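Local coordinates for pesticidal crystal protein Cry2Aa (PDB 1I5P), which kills dipteran and lepidopteran larvae by binding their midgut epithelial cells and promoting colloid-osmotic lysis, at residues A[175-189]-A[251-265]. Sequence-based numbering, arbitrary orientation.
Sequences PLFAQAANMHLSFIR and NVFEYVSIWSLFKYQ
The indole NE1 of W259 donates to OD1 of N182 over 2.6 Å, and an N-H...O angle of 161° with the oxygen almost in the ring plane makes this a straight bond. It joins two helices of the N-terminal helical bundle of the three-domain delta-endotoxin fold, whose segments run at 27° with axes 8.7 Å apart. W259 is a knob in the hole formed by A178, A181, N182 and L185: CD1 of L185 stands over the five-membered ring, 3.5 Å from its centroid, while CB of A181 lies 3.4 Å from CZ2 of W259. The opposite indole face meets the backbone O of Y255 and CA of V256, both toward the rim. The N182 amide, steeply inclined to the Y255 ring, also places ND2 over one face of that ring, 3.0 Å from CD2 of Y255. Farther toward P175, NE2 of Q179 makes a weak bond to OH of Y255 and donates to a water within hydrogen-bonding reach of O of P175 and O of N251, although it has more acceptors around it than protons to give. Beyond the second helix, where the chain turns, R189 is extended, with CG anti to the backbone N (chi1 -171°), which brings CD into an off-centre CH-pi contact with the F262 ring, 4.3 Å from its centroid. G70 O takes its NH1. The guanidinium edge holds two carbonyls: NE reaches O of F262 at 2.8 Å, on a lone pair, and NH2 reaches O of Y264 at 2.9 Å.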
# COMPACT_ATOMS: atom_id res chain seq x y z
N PRO A 175 -8.50 -0.61 -14.49
CA PRO A 175 -8.69 -1.73 -13.57
C PRO A 175 -8.79 -3.04 -14.35
O PRO A 175 -8.17 -4.03 -13.99
CB PRO A 175 -9.99 -1.36 -12.85
CG PRO A 175 -9.90 0.13 -12.80
CD PRO A 175 -9.48 0.45 -14.22
N LEU A 176 -9.56 -3.03 -15.43
CA LEU A 176 -9.72 -4.24 -16.24
C LEU A 176 -8.39 -4.63 -16.87
O LEU A 176 -8.01 -5.80 -16.88
CB LEU A 176 -10.76 -4.02 -17.34
CG LEU A 176 -12.24 -3.89 -16.95
CD1 LEU A 176 -13.10 -3.95 -18.21
CD2 LEU A 176 -12.63 -5.01 -16.00
N PHE A 177 -7.66 -3.65 -17.40
CA PHE A 177 -6.38 -3.94 -18.02
C PHE A 177 -5.43 -4.55 -16.99
O PHE A 177 -4.68 -5.48 -17.30
CB PHE A 177 -5.75 -2.68 -18.62
CG PHE A 177 -4.34 -2.90 -19.11
CD1 PHE A 177 -4.10 -3.56 -20.31
CD2 PHE A 177 -3.25 -2.54 -18.31
CE1 PHE A 177 -2.80 -3.86 -20.71
CE2 PHE A 177 -1.95 -2.84 -18.70
CZ PHE A 177 -1.72 -3.50 -19.90
N ALA A 178 -5.46 -4.03 -15.77
CA ALA A 178 -4.60 -4.55 -14.71
C ALA A 178 -4.91 -6.02 -14.46
O ALA A 178 -4.00 -6.83 -14.33
CB ALA A 178 -4.81 -3.75 -13.44
N GLN A 179 -6.20 -6.35 -14.40
CA GLN A 179 -6.59 -7.74 -14.18
C GLN A 179 -6.09 -8.61 -15.34
O GLN A 179 -5.59 -9.71 -15.13
CB GLN A 179 -8.11 -7.87 -14.07
CG GLN A 179 -8.71 -7.33 -12.77
CD GLN A 179 -8.14 -8.00 -11.53
OE1 GLN A 179 -7.67 -9.14 -11.58
NE2 GLN A 179 -8.19 -7.29 -10.40
N ALA A 180 -6.21 -8.10 -16.57
CA ALA A 180 -5.77 -8.85 -17.75
C ALA A 180 -4.25 -8.97 -17.76
O ALA A 180 -3.70 -10.00 -18.15
CB ALA A 180 -6.25 -8.16 -19.02
N ALA A 181 -3.56 -7.91 -17.33
CA ALA A 181 -2.11 -7.94 -17.28
C ALA A 181 -1.72 -8.99 -16.24
O ALA A 181 -0.72 -9.70 -16.41
CB ALA A 181 -1.56 -6.57 -16.88
N ASN A 182 -2.51 -9.11 -15.18
CA ASN A 182 -2.25 -10.10 -14.14
C ASN A 182 -2.25 -11.49 -14.76
O ASN A 182 -1.38 -12.31 -14.48
CB ASN A 182 -3.34 -10.07 -13.06
CG ASN A 182 -3.08 -9.04 -11.98
OD1 ASN A 182 -1.97 -8.54 -11.84
ND2 ASN A 182 -4.11 -8.74 -11.19
N MET A 183 -3.23 -11.73 -15.61
CA MET A 183 -3.37 -13.02 -16.27
C MET A 183 -2.20 -13.35 -17.19
O MET A 183 -1.67 -14.46 -17.16
CB MET A 183 -4.69 -13.08 -17.03
CG MET A 183 -5.92 -12.97 -16.13
SD MET A 183 -7.44 -12.71 -17.06
CE MET A 183 -8.27 -11.46 -16.08
N HIS A 184 -1.81 -12.39 -18.02
CA HIS A 184 -0.71 -12.61 -18.95
C HIS A 184 0.63 -12.82 -18.24
O HIS A 184 1.38 -13.75 -18.56
CB HIS A 184 -0.58 -11.43 -19.92
CG HIS A 184 0.34 -11.69 -21.07
ND1 HIS A 184 0.85 -10.68 -21.87
CD2 HIS A 184 0.86 -12.84 -21.56
CE1 HIS A 184 1.63 -11.20 -22.79
NE2 HIS A 184 1.66 -12.51 -22.63
N LEU A 185 0.94 -11.95 -17.28
CA LEU A 185 2.20 -12.06 -16.55
C LEU A 185 2.26 -13.32 -15.70
O LEU A 185 3.33 -13.93 -15.56
CB LEU A 185 2.42 -10.82 -15.68
CG LEU A 185 2.73 -9.53 -16.46
CD1 LEU A 185 2.87 -8.35 -15.50
CD2 LEU A 185 4.01 -9.71 -17.27
N SER A 186 1.11 -13.71 -15.15
CA SER A 186 1.03 -14.92 -14.33
C SER A 186 1.30 -16.12 -15.24
O SER A 186 1.97 -17.08 -14.84
CB SER A 186 -0.36 -15.05 -13.71
OG SER A 186 -0.60 -14.02 -12.76
N PHE A 187 0.75 -16.04 -16.45
CA PHE A 187 0.90 -17.07 -17.47
C PHE A 187 2.38 -17.25 -17.81
O PHE A 187 2.90 -18.37 -17.82
CB PHE A 187 0.12 -16.66 -18.73
CG PHE A 187 0.58 -17.34 -20.00
CD1 PHE A 187 0.28 -18.68 -20.24
CD2 PHE A 187 1.33 -16.64 -20.94
CE1 PHE A 187 0.71 -19.32 -21.40
CE2 PHE A 187 1.77 -17.28 -22.11
CZ PHE A 187 1.46 -18.62 -22.34
N ILE A 188 3.05 -16.14 -18.07
CA ILE A 188 4.47 -16.16 -18.40
C ILE A 188 5.29 -16.77 -17.26
O ILE A 188 6.15 -17.61 -17.48
CB ILE A 188 4.97 -14.73 -18.70
CG1 ILE A 188 4.30 -14.23 -19.99
CG2 ILE A 188 6.49 -14.70 -18.82
CD1 ILE A 188 4.47 -12.74 -20.27
N ARG A 189 4.99 -16.35 -16.03
CA ARG A 189 5.70 -16.87 -14.87
C ARG A 189 5.46 -18.38 -14.75
O ARG A 189 6.36 -19.12 -14.38
CB ARG A 189 5.21 -16.17 -13.59
CG ARG A 189 6.04 -16.49 -12.35
CD ARG A 189 5.41 -15.86 -11.12
NE ARG A 189 6.27 -15.92 -9.93
CZ ARG A 189 6.05 -16.71 -8.89
NH1 ARG A 189 5.00 -17.53 -8.88
NH2 ARG A 189 6.86 -16.67 -7.84
N ASN A 251 -7.23 -1.31 -7.22
CA ASN A 251 -7.61 -1.88 -8.51
C ASN A 251 -6.47 -2.04 -9.49
O ASN A 251 -6.55 -2.85 -10.42
CB ASN A 251 -8.66 -0.99 -9.19
CG ASN A 251 -10.07 -1.34 -8.79
OD1 ASN A 251 -10.65 -2.29 -9.31
ND2 ASN A 251 -10.62 -0.58 -7.84
N VAL A 252 -5.40 -1.27 -9.30
CA VAL A 252 -4.29 -1.31 -10.23
C VAL A 252 -2.87 -1.43 -9.69
O VAL A 252 -2.14 -2.34 -10.08
CB VAL A 252 -4.33 -0.05 -11.15
CG1 VAL A 252 -3.16 -0.07 -12.13
CG2 VAL A 252 -5.66 0.01 -11.90
N PHE A 253 -2.47 -0.54 -8.80
CA PHE A 253 -1.09 -0.58 -8.33
C PHE A 253 -0.64 -1.65 -7.37
O PHE A 253 0.57 -1.88 -7.22
CB PHE A 253 -0.69 0.82 -7.88
CG PHE A 253 -0.80 1.82 -8.98
CD1 PHE A 253 -1.88 2.69 -9.06
CD2 PHE A 253 0.12 1.80 -10.04
CE1 PHE A 253 -2.06 3.50 -10.18
CE2 PHE A 253 -0.06 2.60 -11.15
CZ PHE A 253 -1.15 3.46 -11.23
N GLU A 254 -1.58 -2.32 -6.71
CA GLU A 254 -1.21 -3.42 -5.83
C GLU A 254 -0.63 -4.46 -6.78
O GLU A 254 0.33 -5.17 -6.45
CB GLU A 254 -2.44 -3.99 -5.13
CG GLU A 254 -2.65 -3.44 -3.75
CD GLU A 254 -1.51 -3.81 -2.81
OE1 GLU A 254 -1.01 -2.90 -2.11
OE2 GLU A 254 -1.12 -5.00 -2.77
N TYR A 255 -1.20 -4.54 -7.97
CA TYR A 255 -0.75 -5.48 -8.99
C TYR A 255 0.57 -5.04 -9.60
O TYR A 255 1.48 -5.83 -9.76
CB TYR A 255 -1.81 -5.63 -10.07
CG TYR A 255 -3.15 -6.05 -9.51
CD1 TYR A 255 -4.29 -5.25 -9.69
CD2 TYR A 255 -3.28 -7.22 -8.78
CE1 TYR A 255 -5.52 -5.63 -9.14
CE2 TYR A 255 -4.50 -7.61 -8.23
CZ TYR A 255 -5.62 -6.81 -8.41
OH TYR A 255 -6.81 -7.21 -7.87
N VAL A 256 0.67 -3.76 -9.95
CA VAL A 256 1.90 -3.27 -10.54
C VAL A 256 3.06 -3.57 -9.59
O VAL A 256 4.14 -3.95 -10.03
CB VAL A 256 1.84 -1.76 -10.80
CG1 VAL A 256 3.16 -1.29 -11.38
CG2 VAL A 256 0.70 -1.44 -11.76
N SER A 257 2.82 -3.41 -8.29
CA SER A 257 3.84 -3.66 -7.27
C SER A 257 4.21 -5.14 -7.12
O SER A 257 5.32 -5.46 -6.67
CB SER A 257 3.37 -3.14 -5.92
OG SER A 257 3.36 -1.72 -5.90
N ILE A 258 3.30 -6.04 -7.47
CA ILE A 258 3.63 -7.45 -7.35
C ILE A 258 4.27 -8.00 -8.63
O ILE A 258 5.06 -8.95 -8.56
CB ILE A 258 2.39 -8.30 -6.98
CG1 ILE A 258 2.84 -9.65 -6.42
CG2 ILE A 258 1.50 -8.51 -8.20
CD1 ILE A 258 3.59 -9.55 -5.09
N TRP A 259 3.96 -7.40 -9.78
CA TRP A 259 4.52 -7.88 -11.05
C TRP A 259 6.05 -7.90 -11.07
O TRP A 259 6.65 -8.88 -11.50
CB TRP A 259 4.03 -7.02 -12.21
CG TRP A 259 2.55 -7.03 -12.42
CD1 TRP A 259 1.66 -7.98 -11.97
CD2 TRP A 259 1.78 -6.06 -13.13
NE1 TRP A 259 0.38 -7.65 -12.36
CE2 TRP A 259 0.43 -6.48 -13.08
CE3 TRP A 259 2.10 -4.88 -13.81
CZ2 TRP A 259 -0.60 -5.75 -13.68
CZ3 TRP A 259 1.07 -4.16 -14.41
CH2 TRP A 259 -0.26 -4.60 -14.34
N SER A 260 6.67 -6.81 -10.62
CA SER A 260 8.12 -6.73 -10.61
C SER A 260 8.73 -7.61 -9.53
O SER A 260 9.94 -7.61 -9.34
CB SER A 260 8.57 -5.27 -10.44
OG SER A 260 8.08 -4.71 -9.23
N LEU A 261 7.88 -8.36 -8.83
CA LEU A 261 8.35 -9.29 -7.80
C LEU A 261 8.07 -10.73 -8.22
O LEU A 261 8.46 -11.67 -7.54
CB LEU A 261 7.69 -9.00 -6.44
CG LEU A 261 8.11 -7.67 -5.78
CD1 LEU A 261 7.37 -7.50 -4.47
CD2 LEU A 261 9.62 -7.65 -5.56
N PHE A 262 7.39 -10.89 -9.36
CA PHE A 262 7.09 -12.23 -9.87
C PHE A 262 8.41 -12.97 -10.13
O PHE A 262 8.46 -14.20 -10.12
CB PHE A 262 6.31 -12.15 -11.19
CG PHE A 262 4.80 -12.10 -11.02
CD1 PHE A 262 3.98 -12.16 -12.13
CD2 PHE A 262 4.22 -12.02 -9.76
CE1 PHE A 262 2.59 -12.15 -12.01
CE2 PHE A 262 2.83 -12.01 -9.62
CZ PHE A 262 2.01 -12.07 -10.74
N LYS A 263 9.47 -12.21 -10.37
CA LYS A 263 10.79 -12.77 -10.63
C LYS A 263 11.35 -13.47 -9.39
O LYS A 263 12.37 -14.14 -9.46
CB LYS A 263 11.76 -11.65 -11.06
CG LYS A 263 12.20 -10.76 -9.90
CD LYS A 263 12.58 -9.33 -10.31
CE LYS A 263 14.00 -9.20 -10.83
NZ LYS A 263 14.43 -7.77 -10.78
N TYR A 264 10.68 -13.29 -8.25
CA TYR A 264 11.12 -13.92 -7.00
C TYR A 264 10.17 -15.02 -6.53
O TYR A 264 8.99 -15.03 -6.88
CB TYR A 264 11.25 -12.88 -5.88
CG TYR A 264 12.36 -11.88 -6.09
CD1 TYR A 264 12.08 -10.55 -6.43
CD2 TYR A 264 13.70 -12.26 -5.97
CE1 TYR A 264 13.10 -9.63 -6.66
CE2 TYR A 264 14.73 -11.35 -6.20
CZ TYR A 264 14.42 -10.04 -6.55
OH TYR A 264 15.44 -9.16 -6.82
N GLN A 265 10.70 -15.95 -5.74
CA GLN A 265 9.92 -17.03 -5.18
C GLN A 265 10.19 -17.06 -3.69
O GLN A 265 11.30 -16.79 -3.25
CB GLN A 265 10.31 -18.39 -5.77
CG GLN A 265 9.93 -18.58 -7.22
CD GLN A 265 10.38 -19.93 -7.75
OE1 GLN A 265 9.64 -20.92 -7.68
NE2 GLN A 265 11.60 -19.99 -8.26
O HOH W 1 -8.76 -4.35 -10.97